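Local coordinates for protein predicted metal-dependent hydrolase of the TIM-barrel fold (PDB 2QPX) that is a predicted metal-dependent hydrolase of the amidohydrolase family, built on a TIM barrel that holds two zinc ions, its substrate unknown, at residues P28-R33 against Y322-G327; S38-K43 against V229-A234; R299-A304 against V338-Q343. One frame throughout, in Å; residues are numbered along the deposited sequence.

Contact 1: P28-R33 against Y322-G327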
loop_
_atom_site.group_PDB
_atom_site.type_symbol
_atom_site.label_atom_id
_atom_site.label_comp_id
_atom_site.label_asym_id
_atom_site.label_seq_id
_atom_site.Cartn_x
_atom_site.Cartn_y
_atom_site.Cartn_z
ATOM N N PRO A 28 -23.406 -5.927 32.779
ATOM C CA PRO A 28 -23.626 -4.559 33.255
ATOM C C PRO A 28 -22.837 -3.406 32.619
ATOM O O PRO A 28 -23.394 -2.298 32.467
ATOM C CB PRO A 28 -23.296 -4.669 34.766
ATOM C CG PRO A 28 -22.326 -5.793 34.848
ATOM C CD PRO A 28 -22.848 -6.791 33.837
ATOM N N ASN A 29 -21.597 -3.651 32.219
ATOM C CA ASN A 29 -20.707 -2.550 31.760
ATOM C C ASN A 29 -20.758 -2.446 30.229
ATOM O O ASN A 29 -19.748 -2.549 29.543
ATOM C CB ASN A 29 -19.269 -2.781 32.264
ATOM C CG ASN A 29 -18.706 -4.167 31.904
ATOM O OD1 ASN A 29 -19.460 -5.123 31.619
ATOM N ND2 ASN A 29 -17.365 -4.288 31.921
ATOM N N ARG A 30 -21.950 -2.217 29.701
ATOM C CA ARG A 30 -22.201 -2.252 28.265
ATOM C C ARG A 30 -21.349 -1.219 27.481
ATOM O O ARG A 30 -20.763 -1.540 26.439
ATOM C CB ARG A 30 -23.688 -2.062 28.000
ATOM C CG ARG A 30 -24.055 -1.947 26.574
ATOM C CD ARG A 30 -25.581 -2.230 26.378
ATOM N NE ARG A 30 -25.950 -1.862 25.029
ATOM C CZ ARG A 30 -26.824 -0.952 24.681
ATOM N NH1 ARG A 30 -27.644 -0.435 25.570
ATOM N NH2 ARG A 30 -26.950 -0.648 23.418
ATOM N N ASP A 31 -21.272 0.022 27.959
ATOM C CA ASP A 31 -20.441 1.057 27.293
ATOM C C ASP A 31 -18.981 0.579 27.168
ATOM O O ASP A 31 -18.389 0.610 26.087
ATOM C CB ASP A 31 -20.507 2.353 28.096
ATOM C CG ASP A 31 -19.913 3.551 27.401
ATOM O OD1 ASP A 31 -19.416 3.473 26.298
ATOM O OD2 ASP A 31 -20.043 4.670 27.943
ATOM N N ASP A 32 -18.407 0.101 28.257
ATOM C CA ASP A 32 -17.023 -0.366 28.226
ATOM C C ASP A 32 -16.863 -1.598 27.323
ATOM O O ASP A 32 -15.853 -1.722 26.612
ATOM C CB ASP A 32 -16.505 -0.654 29.630
ATOM C CG ASP A 32 -16.216 0.606 30.440
ATOM O OD1 ASP A 32 -16.283 1.751 29.928
ATOM O OD2 ASP A 32 -15.899 0.404 31.623
ATOM N N ARG A 33 -17.832 -2.501 27.337
ATOM C CA ARG A 33 -17.773 -3.677 26.455
ATOM C C ARG A 33 -17.858 -3.288 24.984
ATOM O O ARG A 33 -17.213 -3.906 24.127
ATOM C CB ARG A 33 -18.831 -4.748 26.808
ATOM C CG ARG A 33 -18.601 -5.439 28.163
ATOM C CD ARG A 33 -17.351 -6.336 28.218
ATOM N NE ARG A 33 -17.356 -7.484 27.287
ATOM C CZ ARG A 33 -17.801 -8.706 27.561
ATOM N NH1 ARG A 33 -18.307 -9.011 28.743
ATOM N NH2 ARG A 33 -17.698 -9.649 26.655
ATOM N N TYR A 322 -22.000 -7.567 20.307
ATOM C CA TYR A 322 -23.162 -6.726 20.296
ATOM C C TYR A 322 -23.636 -6.380 18.912
ATOM O O TYR A 322 -22.843 -6.265 17.985
ATOM C CB TYR A 322 -22.846 -5.438 21.057
ATOM C CG TYR A 322 -22.791 -5.488 22.580
ATOM C CD1 TYR A 322 -23.712 -6.218 23.325
ATOM C CD2 TYR A 322 -21.856 -4.745 23.277
ATOM C CE1 TYR A 322 -23.708 -6.164 24.718
ATOM C CE2 TYR A 322 -21.852 -4.674 24.652
ATOM C CZ TYR A 322 -22.776 -5.399 25.378
ATOM O OH TYR A 322 -22.729 -5.288 26.736
ATOM N N PRO A 323 -24.948 -6.142 18.757
ATOM C CA PRO A 323 -25.492 -5.876 17.425
ATOM C C PRO A 323 -25.001 -4.602 16.777
ATOM O O PRO A 323 -25.014 -4.509 15.550
ATOM C CB PRO A 323 -27.004 -5.875 17.641
ATOM C CG PRO A 323 -27.168 -5.489 19.109
ATOM C CD PRO A 323 -26.014 -6.205 19.788
ATOM N N GLU A 324 -24.545 -3.640 17.572
ATOM C CA GLU A 324 -23.955 -2.421 16.980
ATOM C C GLU A 324 -22.792 -2.717 16.045
ATOM O O GLU A 324 -22.594 -1.992 15.066
ATOM C CB GLU A 324 -23.457 -1.450 18.051
ATOM C CG GLU A 324 -24.534 -0.826 18.899
ATOM C CD GLU A 324 -24.957 -1.635 20.134
ATOM O OE1 GLU A 324 -24.714 -2.846 20.225
ATOM O OE2 GLU A 324 -25.648 -1.041 20.996
HETATM N N MSE A 325 -21.986 -3.725 16.370
HETATM C CA MSE A 325 -20.834 -4.000 15.542
HETATM C C MSE A 325 -21.300 -4.593 14.219
HETATM O O MSE A 325 -20.714 -4.315 13.174
HETATM C CB MSE A 325 -19.847 -4.917 16.251
HETATM C CG MSE A 325 -18.540 -5.185 15.488
HETATM SE SE MSE A 325 -17.232 -6.070 16.573
HETATM C CE MSE A 325 -15.807 -6.231 15.219
ATOM N N TYR A 326 -22.337 -5.451 14.264
ATOM C CA TYR A 326 -22.935 -5.929 13.041
ATOM C C TYR A 326 -23.535 -4.777 12.209
ATOM O O TYR A 326 -23.321 -4.675 10.969
ATOM C CB TYR A 326 -24.058 -6.922 13.363
ATOM C CG TYR A 326 -23.582 -8.336 13.726
ATOM C CD1 TYR A 326 -23.260 -8.695 15.021
ATOM C CD2 TYR A 326 -23.436 -9.305 12.726
ATOM C CE1 TYR A 326 -22.832 -9.977 15.313
ATOM C CE2 TYR A 326 -23.025 -10.596 13.011
ATOM C CZ TYR A 326 -22.744 -10.925 14.301
ATOM O OH TYR A 326 -22.351 -12.215 14.540
ATOM N N GLY A 327 -24.321 -3.935 12.875
ATOM C CA GLY A 327 -24.965 -2.811 12.199
ATOM C C GLY A 327 -23.988 -1.854 11.550
ATOM O O GLY A 327 -24.237 -1.384 10.425
HETATM O O HOH W 1 -25.391 -3.573 22.799
#
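R30 and E324 meet in a buried salt bridge that joins the start of helix 30-37 to the first turn of helix 323-342. NH2 of R30 donates to OE2 of E324 over 2.8 Å, and the acceptor lies almost in the guanidinium plane, at the group's edge. The N-H···O angle of 146° makes the bond somewhat bent. Arginine suits the place because its chain, extended from CG to NE with CG anti to the backbone N (chi1 174°), carries several N-H groups into the interior. NE donates a hydrogen bond to water 1 at 2.9 Å, and that water donates to OE1 of E324 at 2.8 Å, so a direct and a water-mediated link run side by side. NH1 turns to the backbone carbonyls of P73 and A75. Glutamate suits because it has two oxygens: OE1 takes the water, while OE2 serves both the arginine and the hydroxyl of Y85, from helix 79-92 alongside. Its chain is bent at chi2 (87°), which folds the carboxylate back toward the arginine.

Y322, just before its helix and touching Y82, adds van der Waals packing. Tyrosine is long enough to span the gap: CE2 lies 3.7 Å from CB of R33, and the phenol OH rests 3.4 Å from CA of R30. Beyond CB, R33 leads away, its guanidinium taken by D108 and the carbonyl of D107.

Since the opposite charges of R30 and E324 are buried together, each probably favours the ionised form of the other, and the several bonds around them fix both groups in orientation.

Contact 2: S38-K43 against V229-A234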
loop_
_atom_site.group_PDB
_atom_site.type_symbol
_atom_site.label_atom_id
_atom_site.label_comp_id
_atom_site.label_asym_id
_atom_site.label_seq_id
_atom_site.Cartn_x
_atom_site.Cartn_y
_atom_site.Cartn_z
ATOM N N SER A 38 -14.641 -2.671 19.991
ATOM C CA SER A 38 -14.476 -1.773 18.857
ATOM C C SER A 38 -13.059 -1.724 18.309
ATOM O O SER A 38 -12.803 -1.005 17.335
ATOM C CB SER A 38 -14.915 -0.352 19.227
ATOM O OG SER A 38 -13.977 0.283 20.076
ATOM N N THR A 39 -12.152 -2.501 18.908
ATOM C CA THR A 39 -10.742 -2.503 18.544
ATOM C C THR A 39 -10.168 -3.885 18.759
ATOM O O THR A 39 -10.729 -4.673 19.510
ATOM C CB THR A 39 -9.934 -1.501 19.435
ATOM O OG1 THR A 39 -8.560 -1.466 19.033
ATOM C CG2 THR A 39 -10.025 -1.858 20.933
ATOM N N GLU A 40 -9.050 -4.175 18.108
ATOM C CA GLU A 40 -8.290 -5.388 18.372
ATOM C C GLU A 40 -7.230 -5.246 19.458
ATOM O O GLU A 40 -6.528 -6.211 19.767
ATOM C CB GLU A 40 -7.675 -5.905 17.061
ATOM C CG GLU A 40 -8.771 -6.289 16.067
ATOM C CD GLU A 40 -9.766 -7.306 16.668
ATOM O OE1 GLU A 40 -9.300 -8.364 17.113
ATOM O OE2 GLU A 40 -10.994 -7.058 16.709
ATOM N N ALA A 41 -7.129 -4.068 20.069
ATOM C CA ALA A 41 -6.232 -3.865 21.193
ATOM C C ALA A 41 -6.650 -4.777 22.351
ATOM O O ALA A 41 -7.832 -5.140 22.475
ATOM C CB ALA A 41 -6.245 -2.380 21.648
ATOM N N ASP A 42 -5.680 -5.102 23.202
ATOM C CA ASP A 42 -5.916 -5.985 24.342
ATOM C C ASP A 42 -6.350 -5.228 25.600
ATOM O O ASP A 42 -6.499 -4.015 25.598
ATOM C CB ASP A 42 -4.698 -6.896 24.577
ATOM C CG ASP A 42 -3.491 -6.177 25.147
ATOM O OD1 ASP A 42 -3.619 -5.149 25.818
ATOM O OD2 ASP A 42 -2.379 -6.660 24.934
ATOM N N LYS A 43 -6.626 -5.980 26.669
ATOM C CA LYS A 43 -7.175 -5.411 27.889
ATOM C C LYS A 43 -6.245 -4.451 28.591
ATOM O O LYS A 43 -6.688 -3.683 29.465
ATOM C CB LYS A 43 -7.551 -6.551 28.864
ATOM C CG LYS A 43 -6.355 -7.358 29.300
ATOM N N VAL A 229 -6.949 -12.861 7.162
ATOM C CA VAL A 229 -5.858 -12.208 6.445
ATOM C C VAL A 229 -5.735 -10.782 6.998
ATOM O O VAL A 229 -6.722 -10.066 7.133
ATOM C CB VAL A 229 -6.116 -12.170 4.911
ATOM C CG1 VAL A 229 -5.007 -11.349 4.169
ATOM C CG2 VAL A 229 -6.246 -13.620 4.337
ATOM N N GLY A 230 -4.507 -10.340 7.277
ATOM C CA GLY A 230 -4.268 -8.938 7.640
ATOM C C GLY A 230 -4.646 -8.599 9.082
ATOM O O GLY A 230 -4.413 -9.404 9.989
ATOM N N TYR A 231 -5.235 -7.402 9.265
ATOM C CA TYR A 231 -5.689 -6.795 10.546
ATOM C C TYR A 231 -5.893 -7.783 11.690
ATOM O O TYR A 231 -6.870 -8.473 11.739
ATOM C CB TYR A 231 -6.936 -5.930 10.265
ATOM C CG TYR A 231 -7.459 -4.985 11.359
ATOM C CD1 TYR A 231 -6.772 -4.752 12.544
ATOM C CD2 TYR A 231 -8.678 -4.383 11.190
ATOM C CE1 TYR A 231 -7.275 -3.900 13.514
ATOM C CE2 TYR A 231 -9.213 -3.546 12.160
ATOM C CZ TYR A 231 -8.514 -3.309 13.320
ATOM O OH TYR A 231 -9.007 -2.454 14.308
ATOM N N GLY A 232 -4.939 -7.797 12.621
ATOM C CA GLY A 232 -4.982 -8.666 13.800
ATOM C C GLY A 232 -4.588 -7.928 15.066
ATOM O O GLY A 232 -4.484 -6.711 15.083
ATOM N N ASP A 233 -4.385 -8.668 16.146
ATOM C CA ASP A 233 -3.939 -8.070 17.405
ATOM C C ASP A 233 -2.412 -7.858 17.486
ATOM O O ASP A 233 -1.674 -8.176 16.555
ATOM C CB ASP A 233 -4.481 -8.867 18.630
ATOM C CG ASP A 233 -3.857 -10.232 18.788
ATOM O OD1 ASP A 233 -2.773 -10.489 18.239
ATOM O OD2 ASP A 233 -4.475 -11.060 19.499
ATOM N N ALA A 234 -1.936 -7.293 18.596
ATOM C CA ALA A 234 -0.506 -6.932 18.749
ATOM C C ALA A 234 0.408 -8.155 18.759
ATOM O O ALA A 234 1.612 -8.033 18.530
ATOM C CB ALA A 234 -0.292 -6.087 20.046
HETATM O O HOH W 2 -7.409 -1.923 16.425
HETATM O O HOH W 3 -3.708 -6.535 20.789
#
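E40 lies against Y231 and G232 by its aliphatic part, and this is the close-packed portion of the contact. CG of the glutamate rests 3.8 Å from CE1 of the tyrosine ring, meeting it obliquely, while CB sits 3.8 Å from the carbonyl O of G232. A chi1 of -169° places the ring of Y231 beside its own carbonyl carbon and carries it toward the glutamate. A large ring suits this position, since it also reaches R53, L292 and, across the subunit boundary, L307 of the second subunit. A further close approach, 3.5 Å, joins the backbone O of E40 to CB of D233.

No direct hydrogen bond crosses between the loops; two waters make the polar links. Water 2, at the tyrosine end, lies at the edge of the ring, 2.7 Å from OH of Y231, and accepts a long bond from N of E40 at 3.3 Å. Water 3 belongs to the looser end, with D233, A234 and the exposed D42; it donates to O of E40 and accepts from N of A234 at 2.9 Å. The loop 38-43 is stiffened from within by an ST turn: OG1 of T39 accepts from N of A41 over 3.1 Å, nearly straight at 170°, a task for which a short hydroxyl side chain is well suited.

Van der Waals packing of carbon and carbonyl oxygen atoms plus water-borne polar links thus joins 38-43, without a charge pair, to the loop that follows zinc ligand H228, consistent with a place beside the metal site.

Contact 3: R299-A304 against V338-Q343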
loop_
_atom_site.group_PDB
_atom_site.type_symbol
_atom_site.label_atom_id
_atom_site.label_comp_id
_atom_site.label_asym_id
_atom_site.label_seq_id
_atom_site.Cartn_x
_atom_site.Cartn_y
_atom_site.Cartn_z
ATOM N N ARG A 299 -13.127 3.914 0.502
ATOM C CA ARG A 299 -11.870 3.883 -0.263
ATOM C C ARG A 299 -11.262 2.497 -0.294
ATOM O O ARG A 299 -10.758 2.062 -1.336
ATOM C CB ARG A 299 -10.868 4.924 0.205
ATOM C CG ARG A 299 -10.056 4.638 1.397
ATOM C CD ARG A 299 -9.028 5.798 1.677
ATOM N NE ARG A 299 -9.788 7.003 1.975
ATOM C CZ ARG A 299 -10.204 7.367 3.172
ATOM N NH1 ARG A 299 -9.865 6.689 4.275
ATOM N NH2 ARG A 299 -10.941 8.471 3.269
ATOM N N VAL A 300 -11.359 1.762 0.816
ATOM C CA VAL A 300 -10.912 0.361 0.847
ATOM C C VAL A 300 -11.718 -0.526 -0.081
ATOM O O VAL A 300 -11.142 -1.321 -0.836
ATOM C CB VAL A 300 -10.828 -0.204 2.294
ATOM C CG1 VAL A 300 -10.559 -1.709 2.283
ATOM C CG2 VAL A 300 -9.708 0.552 3.055
ATOM N N PHE A 301 -13.046 -0.360 -0.122
ATOM C CA PHE A 301 -13.837 -1.095 -1.076
ATOM C C PHE A 301 -13.378 -0.794 -2.498
ATOM O O PHE A 301 -13.170 -1.702 -3.328
ATOM C CB PHE A 301 -15.330 -0.791 -0.910
ATOM C CG PHE A 301 -16.179 -1.561 -1.857
ATOM C CD1 PHE A 301 -16.604 -2.845 -1.530
ATOM C CD2 PHE A 301 -16.488 -1.058 -3.097
ATOM C CE1 PHE A 301 -17.325 -3.593 -2.450
ATOM C CE2 PHE A 301 -17.190 -1.811 -4.015
ATOM C CZ PHE A 301 -17.615 -3.054 -3.699
ATOM N N ASN A 302 -13.238 0.496 -2.812
ATOM C CA ASN A 302 -12.857 0.868 -4.150
ATOM C C ASN A 302 -11.512 0.262 -4.538
ATOM O O ASN A 302 -11.338 -0.239 -5.645
ATOM C CB ASN A 302 -12.760 2.383 -4.279
ATOM C CG ASN A 302 -14.088 3.098 -4.151
ATOM O OD1 ASN A 302 -15.156 2.498 -4.314
ATOM N ND2 ASN A 302 -14.023 4.419 -3.868
ATOM N N GLU A 303 -10.553 0.349 -3.641
ATOM C CA GLU A 303 -9.214 -0.185 -3.900
ATOM C C GLU A 303 -9.265 -1.711 -4.100
ATOM O O GLU A 303 -8.626 -2.248 -5.006
ATOM C CB GLU A 303 -8.249 0.157 -2.759
ATOM C CG GLU A 303 -7.855 1.622 -2.654
ATOM C CD GLU A 303 -7.178 1.975 -1.330
ATOM O OE1 GLU A 303 -6.588 1.075 -0.684
ATOM O OE2 GLU A 303 -7.255 3.172 -0.917
ATOM N N ALA A 304 -10.081 -2.360 -3.274
ATOM C CA ALA A 304 -10.259 -3.814 -3.277
ATOM C C ALA A 304 -10.766 -4.368 -4.605
ATOM O O ALA A 304 -10.428 -5.487 -4.971
ATOM C CB ALA A 304 -11.208 -4.234 -2.120
ATOM N N VAL A 338 -23.076 2.014 -2.580
ATOM C CA VAL A 338 -23.739 3.130 -3.295
ATOM C C VAL A 338 -22.739 4.086 -3.915
ATOM O O VAL A 338 -22.889 4.474 -5.071
ATOM C CB VAL A 338 -24.675 3.911 -2.347
ATOM C CG1 VAL A 338 -25.285 5.170 -3.015
ATOM C CG2 VAL A 338 -25.779 3.003 -1.819
ATOM N N ALA A 339 -21.704 4.463 -3.159
ATOM C CA ALA A 339 -20.717 5.424 -3.613
ATOM C C ALA A 339 -19.938 4.853 -4.790
ATOM O O ALA A 339 -19.611 5.563 -5.711
ATOM C CB ALA A 339 -19.762 5.811 -2.480
ATOM N N HIS A 340 -19.676 3.553 -4.771
ATOM C CA HIS A 340 -18.902 2.927 -5.831
ATOM C C HIS A 340 -19.717 2.783 -7.109
ATOM O O HIS A 340 -19.259 3.118 -8.216
ATOM C CB HIS A 340 -18.434 1.537 -5.399
ATOM C CG HIS A 340 -17.572 0.856 -6.424
ATOM N ND1 HIS A 340 -16.235 1.165 -6.597
ATOM C CD2 HIS A 340 -17.874 -0.066 -7.371
ATOM C CE1 HIS A 340 -15.747 0.413 -7.571
ATOM N NE2 HIS A 340 -16.714 -0.347 -8.057
ATOM N N PHE A 341 -20.889 2.212 -6.976
ATOM C CA PHE A 341 -21.666 1.862 -8.142
ATOM C C PHE A 341 -22.437 3.022 -8.763
ATOM O O PHE A 341 -22.708 2.973 -9.977
ATOM C CB PHE A 341 -22.610 0.709 -7.861
ATOM C CG PHE A 341 -21.899 -0.609 -7.720
ATOM C CD1 PHE A 341 -21.336 -1.229 -8.816
ATOM C CD2 PHE A 341 -21.736 -1.188 -6.476
ATOM C CE1 PHE A 341 -20.639 -2.432 -8.666
ATOM C CE2 PHE A 341 -21.064 -2.374 -6.322
ATOM C CZ PHE A 341 -20.515 -3.001 -7.410
ATOM N N ASN A 342 -22.758 4.055 -8.007
ATOM C CA ASN A 342 -23.551 5.157 -8.606
ATOM C C ASN A 342 -22.861 5.712 -9.836
ATOM O O ASN A 342 -23.514 5.906 -10.836
ATOM C CB ASN A 342 -23.795 6.292 -7.619
ATOM C CG ASN A 342 -25.040 6.088 -6.771
ATOM O OD1 ASN A 342 -25.760 5.111 -6.926
ATOM N ND2 ASN A 342 -25.303 7.040 -5.858
ATOM N N GLN A 343 -21.549 5.945 -9.781
ATOM C CA GLN A 343 -20.874 6.600 -10.908
ATOM C C GLN A 343 -19.984 5.652 -11.717
ATOM O O GLN A 343 -19.196 6.093 -12.552
ATOM C CB GLN A 343 -20.026 7.773 -10.403
#
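F301 and H340 form a T-shaped (edge-to-face) aromatic pair between helix 297-304 and the C-terminal end of helix 323-342. The edge of the phenylalanine is directed at one face of the imidazole, with CE2 of F301 3.6 Å from CG of H340. The ring centroids stand 5.2 Å apart and the planes are turned by 77°. Both side chains hold CG anti to the backbone N, which sends each ring out from its helix toward the other.

The polar bond uses the rim of the same imidazole. ND1 of H340 donates to OD1 of N302 over 2.9 Å; the donor stands above the carbonyl plane of the amide, and the bond is bent to 148°. Histidine suits the site because it offers a face to a ring and two nitrogens to polar partners: NE2 bonds the hydroxyl of Y310, so both nitrogens are engaged.

Apolar packing completes the contact more loosely, CZ of F301 approaching CE2 of F341 to 4.4 Å. Within 338-343 the F341 ring supports the neighbouring imidazole, CD2 of H340 lying 3.7 Å above its centre.

On helix 297-304, R299 and E303 also make salt bridges to E306 and R270 of the second subunit. The two short helical segments run at 46° to each other, their axes 10.0 Å apart at closest approach. Helix 349-367 covers the apolar side of helices 297-304 and 323-342, with I359 touching both phenylalanines and W355 and I356 packing on F341.

How the contacts relate
From the N terminus, the chain passes strand 14-19, with zinc ligand H18 near its end and H20 just after it, and reaches 28-33, the first half of contact 1. Residues 38-43 follow almost at once and await 229-234, so contact 2 closes a loop lying wholly within the longer one that contact 1 completes at 322-327. Contact 3 opens at 299-304, before that closure, and ends at 338-343, after it; contacts 1 and 3 therefore cross, using the two ends of helix 323-342, their centres about 28 Å apart. Together they tie this late helix to helix 30-37 and helix 297-304, while contact 2 joins loop 38-43 to the loop next to zinc ligand H228. Contacts 2 and 3 both touch the second subunit.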